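Local structure of terminal oxygenase component of carbazole 1,9a-dioxygenase (Sphingomonas, 3GKQ) at residues H167-A172 with H294-Q299; Y33-S38 with V136-G141; F188-S193 with N328-D333. The protein probably catalyses the angular dioxygenation of carbazole at carbons 1 and 9a, as the Rieske non-haem iron oxygenase component supplied with electrons by a ferredoxin. All blocks are in the same frame, centred on the assembly; numbering follows the deposited sequence.

Contact 1. Residues H167-A172 with H294-Q299; sequences HRVVDA and HHLYLQ. With FE2 (Fe (II) ion), chain I.
Arg168 and Gln299 meet through NH2 and OE1, 3.0 Å apart; the oxygen lies near the guanidinium plane, but the donor is tilted 33° from the amide's carbonyl plane. A water accepts from NE of Arg168 and donates to both Gln299 OE1 and Tyr297 O, while Gln166 also donates to OE1 and Asp332 pairs with the arginine's NH1. At the other end, His295 ND1 gives Ala172 O an almost straight bond (2.8 Å, 175°) in the imidazole plane. Nearby, His294 NE2 binds an iron(II) ion at 2.3 Å, its ND1 hydrogen-bonded to Asp291 OD1 and Asp171 OD1 beside the ring's edge. Reciprocal backbone bonds join Arg168 to Tyr297 and Val170 to His295. Because CG of His295 sits between its backbone N and carbonyl carbon (chi1 67°), the ring leans over Val170, whose CB makes a CH-pi contact 3.7 Å from the ring centroid. Arg168 runs alongside Tyr297, NE lying 3.6 Å from CD2 at the ring edge; a leucine in place of this arginine would probably leave Asp332 without its charged mate and rob Gln299 OE1 of a donor. On the opposite face, His167 CB packs 3.3 Å from Leu296 CD1. The pair forms the 161-170 end of an antiparallel sheet: strand 282-289 flanks 294-304, and Ile335 of helix 332-346 covers Arg168 and Val170.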
# COMPACT_ATOMS: atom_id res chain seq x y z
N HIS A 167 -2.07 -18.35 20.37
CA HIS A 167 -1.25 -17.76 19.32
C HIS A 167 -1.85 -16.47 18.80
O HIS A 167 -3.04 -16.21 18.98
CB HIS A 167 -1.03 -18.76 18.17
CG HIS A 167 -2.29 -19.31 17.58
ND1 HIS A 167 -3.15 -18.55 16.81
CD2 HIS A 167 -2.83 -20.55 17.63
CE1 HIS A 167 -4.16 -19.30 16.40
NE2 HIS A 167 -3.99 -20.52 16.89
N ARG A 168 -1.01 -15.64 18.19
CA ARG A 168 -1.43 -14.36 17.64
C ARG A 168 -0.50 -14.04 16.48
O ARG A 168 0.64 -14.49 16.46
CB ARG A 168 -1.32 -13.25 18.69
CG ARG A 168 0.11 -12.76 18.92
CD ARG A 168 0.20 -11.73 20.06
NE ARG A 168 0.29 -12.37 21.38
CZ ARG A 168 0.42 -11.71 22.53
NH1 ARG A 168 0.49 -10.38 22.54
NH2 ARG A 168 0.50 -12.39 23.67
N VAL A 169 -0.99 -13.27 15.51
CA VAL A 169 -0.15 -12.91 14.39
C VAL A 169 0.57 -11.63 14.78
O VAL A 169 -0.04 -10.70 15.32
CB VAL A 169 -0.98 -12.68 13.12
CG1 VAL A 169 -1.73 -13.95 12.75
CG2 VAL A 169 -1.97 -11.55 13.34
N VAL A 170 1.88 -11.59 14.55
CA VAL A 170 2.67 -10.41 14.88
C VAL A 170 3.17 -9.75 13.60
O VAL A 170 3.62 -10.44 12.68
CB VAL A 170 3.87 -10.80 15.77
CG1 VAL A 170 4.75 -9.58 16.04
CG2 VAL A 170 3.37 -11.39 17.08
N ASP A 171 3.09 -8.42 13.54
CA ASP A 171 3.52 -7.68 12.36
C ASP A 171 5.03 -7.50 12.27
O ASP A 171 5.53 -6.38 12.27
CB ASP A 171 2.85 -6.30 12.31
CG ASP A 171 1.34 -6.39 12.23
OD1 ASP A 171 0.83 -7.20 11.42
OD2 ASP A 171 0.67 -5.65 12.97
N ALA A 172 5.75 -8.61 12.21
CA ALA A 172 7.20 -8.55 12.09
C ALA A 172 7.70 -9.87 11.56
O ALA A 172 7.01 -10.89 11.65
CB ALA A 172 7.83 -8.26 13.46
N HIS A 294 5.28 -11.10 8.61
CA HIS A 294 4.47 -11.56 9.74
C HIS A 294 4.86 -12.94 10.24
O HIS A 294 5.39 -13.76 9.48
CB HIS A 294 2.98 -11.62 9.36
CG HIS A 294 2.48 -10.40 8.65
ND1 HIS A 294 2.82 -10.11 7.34
CD2 HIS A 294 1.66 -9.40 9.06
CE1 HIS A 294 2.23 -8.99 6.98
NE2 HIS A 294 1.52 -8.54 8.00
N HIS A 295 4.60 -13.18 11.51
CA HIS A 295 4.85 -14.50 12.07
C HIS A 295 3.75 -14.83 13.07
O HIS A 295 3.08 -13.95 13.60
CB HIS A 295 6.24 -14.62 12.72
CG HIS A 295 6.44 -13.80 13.96
ND1 HIS A 295 6.82 -12.48 13.92
CD2 HIS A 295 6.39 -14.14 15.27
CE1 HIS A 295 7.01 -12.04 15.16
NE2 HIS A 295 6.75 -13.03 15.99
N LEU A 296 3.56 -16.13 13.28
CA LEU A 296 2.57 -16.61 14.22
C LEU A 296 3.31 -16.81 15.54
O LEU A 296 4.20 -17.66 15.63
CB LEU A 296 1.98 -17.93 13.72
CG LEU A 296 0.78 -18.59 14.40
CD1 LEU A 296 1.19 -19.13 15.75
CD2 LEU A 296 -0.36 -17.58 14.53
N TYR A 297 2.97 -16.01 16.54
CA TYR A 297 3.60 -16.10 17.85
C TYR A 297 2.77 -17.08 18.68
O TYR A 297 1.66 -16.76 19.10
CB TYR A 297 3.65 -14.71 18.49
CG TYR A 297 4.14 -14.67 19.93
CD1 TYR A 297 5.21 -15.46 20.34
CD2 TYR A 297 3.55 -13.81 20.85
CE1 TYR A 297 5.69 -15.40 21.65
CE2 TYR A 297 4.03 -13.73 22.17
CZ TYR A 297 5.10 -14.53 22.56
OH TYR A 297 5.59 -14.44 23.84
N LEU A 298 3.32 -18.27 18.88
CA LEU A 298 2.66 -19.35 19.62
C LEU A 298 3.26 -19.44 21.03
O LEU A 298 4.46 -19.66 21.17
CB LEU A 298 2.87 -20.67 18.90
CG LEU A 298 1.78 -21.75 18.79
CD1 LEU A 298 2.46 -23.11 18.88
CD2 LEU A 298 0.74 -21.61 19.88
N GLN A 299 2.42 -19.28 22.05
CA GLN A 299 2.88 -19.34 23.44
C GLN A 299 2.30 -20.56 24.14
O GLN A 299 1.09 -20.64 24.32
CB GLN A 299 2.41 -18.10 24.20
CG GLN A 299 2.96 -16.79 23.68
CD GLN A 299 2.22 -15.61 24.25
OE1 GLN A 299 1.07 -15.34 23.88
NE2 GLN A 299 2.86 -14.90 25.18
FE FE2 I . 0.29 -6.64 8.42
O HOH W 1 0.35 -15.27 21.28

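Contact 2. Residues Y33-S38 with V136-G141; sequences YPVRLS and VFLFVG
Val136 opens the pairing with Val35: its carbonyl O accepts a hydrogen bond from Val35 N at 2.9 Å. Phe137 comes next, opposite Pro34 in a non-hydrogen-bonded antiparallel pair. With CG anti to its carbonyl carbon (chi1 -67°), the phenyl ring stands beside its own backbone N and faces the proline. Pro34 lays CB over one face of that ring, 3.9 Å from its centroid and 23° off the normal, a CH-pi contact displaced toward the rim. Proline is tolerated here because this position asks no N-H of it toward the partner strand. The backbone of Phe137 contributes too, its CA standing 3.2 Å from Tyr33 O in a CA-H...O contact. Leu138 then closes a hydrogen-bonded pair with Tyr33: Leu138 N gives to Tyr33 O at 2.8 Å, and Tyr33 N gives back to Leu138 O. The leucine side chain crosses that of Val35 at about a right angle, its CG 4.0 Å from CG2 of Val35. At Val140 the grip slackens, since CG2 only just approaches Tyr33 CD2; the phenol hydroxyl of Tyr33 finds its partner in the carbonyl O of Phe28.

Around this pair, Pro34 rests on Trp286 and Val288 of strand 282-289, whereas Val35 and Leu138 turn to Leu58 of strand 54-61. The contact thus joins strand 31-35 to strand 135-140 within a small antiparallel sheet. The chemistry is divided plainly: backbone bonds set the register, and the side chains that meet add aliphatic and aromatic packing, with no salt bridge across the strands. Such a buried seam depends on backbone hydrogen bonds and on the exclusion of water from apolar side chains, not on charge.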
# COMPACT_ATOMS: atom_id res chain seq x y z
N TYR A 33 6.60 -27.43 11.90
CA TYR A 33 6.12 -26.17 12.45
C TYR A 33 4.68 -26.33 12.92
O TYR A 33 3.86 -26.92 12.22
CB TYR A 33 6.14 -25.08 11.37
CG TYR A 33 7.52 -24.63 10.94
CD1 TYR A 33 8.22 -23.66 11.66
CD2 TYR A 33 8.12 -25.16 9.79
CE1 TYR A 33 9.48 -23.23 11.25
CE2 TYR A 33 9.37 -24.74 9.38
CZ TYR A 33 10.05 -23.77 10.11
OH TYR A 33 11.29 -23.36 9.69
N PRO A 34 4.36 -25.81 14.11
CA PRO A 34 2.99 -25.91 14.62
C PRO A 34 2.22 -24.78 13.94
O PRO A 34 2.75 -23.68 13.79
CB PRO A 34 3.17 -25.69 16.12
CG PRO A 34 4.31 -24.71 16.18
CD PRO A 34 5.27 -25.26 15.13
N VAL A 35 0.98 -25.02 13.54
CA VAL A 35 0.21 -23.98 12.86
C VAL A 35 -1.12 -23.62 13.49
O VAL A 35 -1.64 -22.53 13.28
CB VAL A 35 -0.06 -24.35 11.39
CG1 VAL A 35 1.26 -24.51 10.64
CG2 VAL A 35 -0.86 -25.65 11.32
N ARG A 36 -1.67 -24.54 14.28
CA ARG A 36 -2.96 -24.28 14.90
C ARG A 36 -3.16 -25.19 16.12
O ARG A 36 -2.48 -26.21 16.27
CB ARG A 36 -4.06 -24.55 13.86
CG ARG A 36 -5.27 -23.64 13.92
CD ARG A 36 -5.28 -22.60 12.80
NE ARG A 36 -4.27 -21.57 13.00
CZ ARG A 36 -4.11 -20.50 12.23
NH1 ARG A 36 -4.91 -20.30 11.18
NH2 ARG A 36 -3.16 -19.62 12.50
N LEU A 37 -4.08 -24.81 17.00
CA LEU A 37 -4.39 -25.62 18.17
C LEU A 37 -5.34 -26.72 17.70
O LEU A 37 -6.17 -26.47 16.83
CB LEU A 37 -5.08 -24.76 19.25
CG LEU A 37 -4.31 -23.53 19.73
CD1 LEU A 37 -5.16 -22.73 20.70
CD2 LEU A 37 -3.01 -23.96 20.38
N SER A 38 -5.20 -27.92 18.25
CA SER A 38 -6.06 -29.04 17.86
C SER A 38 -7.54 -28.68 17.82
O SER A 38 -8.25 -29.05 16.89
CB SER A 38 -5.86 -30.22 18.81
OG SER A 38 -4.59 -30.82 18.64
N VAL A 136 -1.18 -28.87 16.09
CA VAL A 136 -1.09 -29.55 14.80
C VAL A 136 0.18 -29.06 14.12
O VAL A 136 0.29 -27.87 13.79
CB VAL A 136 -2.32 -29.25 13.90
CG1 VAL A 136 -2.60 -27.76 13.89
CG2 VAL A 136 -2.05 -29.73 12.48
N PHE A 137 1.14 -29.95 13.93
CA PHE A 137 2.40 -29.62 13.28
C PHE A 137 2.39 -30.06 11.82
O PHE A 137 1.87 -31.13 11.49
CB PHE A 137 3.59 -30.31 13.96
CG PHE A 137 3.87 -29.84 15.35
CD1 PHE A 137 3.10 -30.27 16.42
CD2 PHE A 137 4.93 -28.97 15.59
CE1 PHE A 137 3.39 -29.86 17.72
CE2 PHE A 137 5.23 -28.56 16.89
CZ PHE A 137 4.46 -29.00 17.96
N LEU A 138 2.97 -29.24 10.95
CA LEU A 138 3.06 -29.57 9.54
C LEU A 138 4.54 -29.61 9.16
O LEU A 138 5.34 -28.83 9.68
CB LEU A 138 2.38 -28.51 8.67
CG LEU A 138 0.90 -28.21 8.87
CD1 LEU A 138 0.46 -27.21 7.80
CD2 LEU A 138 0.08 -29.49 8.78
N PHE A 139 4.91 -30.53 8.28
CA PHE A 139 6.29 -30.60 7.82
C PHE A 139 6.33 -29.88 6.48
O PHE A 139 5.60 -30.23 5.55
CB PHE A 139 6.75 -32.04 7.64
CG PHE A 139 8.21 -32.17 7.29
CD1 PHE A 139 9.19 -32.01 8.27
CD2 PHE A 139 8.61 -32.41 5.98
CE1 PHE A 139 10.54 -32.08 7.95
CE2 PHE A 139 9.97 -32.49 5.65
CZ PHE A 139 10.94 -32.33 6.64
N VAL A 140 7.17 -28.85 6.38
CA VAL A 140 7.29 -28.09 5.14
C VAL A 140 8.65 -28.41 4.54
O VAL A 140 9.68 -27.98 5.06
CB VAL A 140 7.20 -26.58 5.39
CG1 VAL A 140 7.32 -25.82 4.07
CG2 VAL A 140 5.89 -26.24 6.09
N GLY A 141 8.65 -29.17 3.45
CA GLY A 141 9.90 -29.53 2.81
C GLY A 141 9.69 -30.56 1.71
O GLY A 141 8.56 -30.93 1.42

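Contact 3. Residues F188-S193 with N328-D333; sequences FIHKSS and NGFNDD. With FE2 (Fe (II) ion), chain G.
His190 and Phe330 form the tight centre of this contact, a face-to-face stack with centroids 3.8 Å apart and planes at 18°. The side chains approach at about a right angle, yet the rings overlap: Phe330 CE2 lies over the middle of the imidazole, and Ile189 CG1 covers the opposite face. Sandwiched in this way, the histidine ring has little freedom to tilt, and NE2 is presented to an iron(II) ion at 2.3 Å. Phe330 reaches the stack because its CG is anti to the backbone N (chi1 -173°). Ser193 adds a polar tie beside it, OG giving a hydrogen bond to Gly329 O at 2.9 Å from above the carbonyl plane while touching the edge of the Phe330 ring. The same OG accepts from Leu195 N, so Ser193 is the N-cap of helix 194-198.

The Asp333 side is looser. Its OD2 stays 3.7 Å from Ile189 O, and no hydrogen bond joins the two residues. Lys191 turns away from the 328-333 segment; its NZ bonds to Phe188 O and forms a salt bridge with Glu84 of a neighbouring subunit.

With His186 and Asp334, His190 makes up the two-histidine, one-carboxylate facial triad of Rieske oxygenases, and two water oxygens also bind FE, one at 2.0 Å and the other at 2.4 Å.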
# COMPACT_ATOMS: atom_id res chain seq x y z
N PHE A 188 14.65 -5.72 30.63
CA PHE A 188 14.46 -4.31 30.95
C PHE A 188 13.07 -3.85 30.51
O PHE A 188 12.42 -3.06 31.20
CB PHE A 188 15.54 -3.47 30.25
CG PHE A 188 15.54 -2.02 30.63
CD1 PHE A 188 16.05 -1.60 31.86
CD2 PHE A 188 15.05 -1.05 29.75
CE1 PHE A 188 16.08 -0.24 32.21
CE2 PHE A 188 15.08 0.31 30.09
CZ PHE A 188 15.59 0.71 31.32
N ILE A 189 12.61 -4.36 29.36
CA ILE A 189 11.29 -3.98 28.85
C ILE A 189 10.15 -4.53 29.69
O ILE A 189 9.02 -4.06 29.58
CB ILE A 189 11.04 -4.49 27.40
CG1 ILE A 189 11.11 -6.01 27.37
CG2 ILE A 189 12.05 -3.88 26.45
CD1 ILE A 189 10.54 -6.62 26.09
N HIS A 190 10.45 -5.53 30.52
CA HIS A 190 9.43 -6.14 31.36
C HIS A 190 9.41 -5.60 32.80
O HIS A 190 8.64 -6.08 33.63
CB HIS A 190 9.66 -7.66 31.41
CG HIS A 190 9.53 -8.35 30.09
ND1 HIS A 190 8.38 -8.31 29.33
CD2 HIS A 190 10.40 -9.14 29.41
CE1 HIS A 190 8.54 -9.05 28.25
NE2 HIS A 190 9.75 -9.57 28.27
N LYS A 191 10.22 -4.58 33.09
CA LYS A 191 10.29 -4.03 34.45
C LYS A 191 8.99 -3.50 35.05
O LYS A 191 8.91 -3.34 36.27
CB LYS A 191 11.38 -2.96 34.53
CG LYS A 191 11.14 -1.69 33.72
CD LYS A 191 12.43 -0.86 33.63
CE LYS A 191 12.24 0.39 32.80
NZ LYS A 191 11.81 0.07 31.40
N SER A 192 7.99 -3.24 34.23
CA SER A 192 6.70 -2.73 34.72
C SER A 192 5.57 -3.75 34.60
O SER A 192 4.40 -3.42 34.80
CB SER A 192 6.30 -1.47 33.95
OG SER A 192 7.17 -0.39 34.23
N SER A 193 5.91 -5.00 34.28
CA SER A 193 4.90 -6.05 34.11
C SER A 193 4.10 -6.35 35.38
O SER A 193 4.65 -6.41 36.47
CB SER A 193 5.57 -7.33 33.62
OG SER A 193 4.63 -8.38 33.50
N ASN A 328 -0.04 -12.44 28.36
CA ASN A 328 -0.35 -11.10 27.87
C ASN A 328 0.31 -10.06 28.78
O ASN A 328 1.01 -9.16 28.31
CB ASN A 328 -1.86 -10.85 27.83
CG ASN A 328 -2.59 -11.80 26.88
OD1 ASN A 328 -1.99 -12.40 25.99
ND2 ASN A 328 -3.90 -11.93 27.07
N GLY A 329 0.10 -10.22 30.09
CA GLY A 329 0.64 -9.29 31.06
C GLY A 329 2.15 -9.12 31.04
O GLY A 329 2.66 -8.05 31.38
N PHE A 330 2.86 -10.16 30.64
CA PHE A 330 4.32 -10.11 30.58
C PHE A 330 4.85 -10.01 29.14
O PHE A 330 5.70 -9.16 28.85
CB PHE A 330 4.91 -11.36 31.24
CG PHE A 330 6.41 -11.33 31.37
CD1 PHE A 330 7.01 -10.69 32.45
CD2 PHE A 330 7.22 -11.95 30.43
CE1 PHE A 330 8.39 -10.67 32.59
CE2 PHE A 330 8.60 -11.94 30.56
CZ PHE A 330 9.19 -11.30 31.65
N ASN A 331 4.35 -10.85 28.25
CA ASN A 331 4.83 -10.84 26.87
C ASN A 331 4.30 -9.77 25.92
O ASN A 331 4.91 -9.54 24.87
CB ASN A 331 4.65 -12.22 26.23
CG ASN A 331 5.54 -13.28 26.86
OD1 ASN A 331 5.06 -14.26 27.42
ND2 ASN A 331 6.85 -13.07 26.78
N ASP A 332 3.20 -9.12 26.25
CA ASP A 332 2.69 -8.08 25.36
C ASP A 332 3.77 -7.04 25.07
O ASP A 332 3.81 -6.47 23.98
CB ASP A 332 1.45 -7.40 25.96
CG ASP A 332 0.18 -8.22 25.78
OD1 ASP A 332 0.24 -9.28 25.12
OD2 ASP A 332 -0.87 -7.81 26.31
N ASP A 333 4.65 -6.81 26.04
CA ASP A 333 5.73 -5.84 25.87
C ASP A 333 6.79 -6.28 24.86
O ASP A 333 7.51 -5.45 24.30
CB ASP A 333 6.42 -5.55 27.22
CG ASP A 333 5.54 -4.73 28.16
OD1 ASP A 333 4.92 -3.75 27.71
OD2 ASP A 333 5.48 -5.07 29.36
FE FE2 G . 10.58 -10.97 26.71
O HOH W 2 10.89 -12.61 27.85
O HOH W 3 11.06 -12.53 24.99

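Contacts 1 and 3, whose centres are about 17 Å apart, are directly joined by the Arg168-Asp332 salt bridge (NH1 to OD1, 2.8 Å). The Tyr297 side chain lies about 7 Å from the iron of contact 3, so the sheet pairing backs onto the facial-triad site; the iron on His294 is a separate ion, 21.4 Å from it between the two FE atoms. Contact 2 lies on the other side, its centre about 14 Å from that of contact 1, and they touch where Leu298 CD1 meets Pro34 CG at 3.6 Å. Contacts 2 and 3 do not meet, their nearest atoms being about 12 Å apart. Contact 1 thus bridges the 31-35/135-140 strand pair and the facial-triad iron.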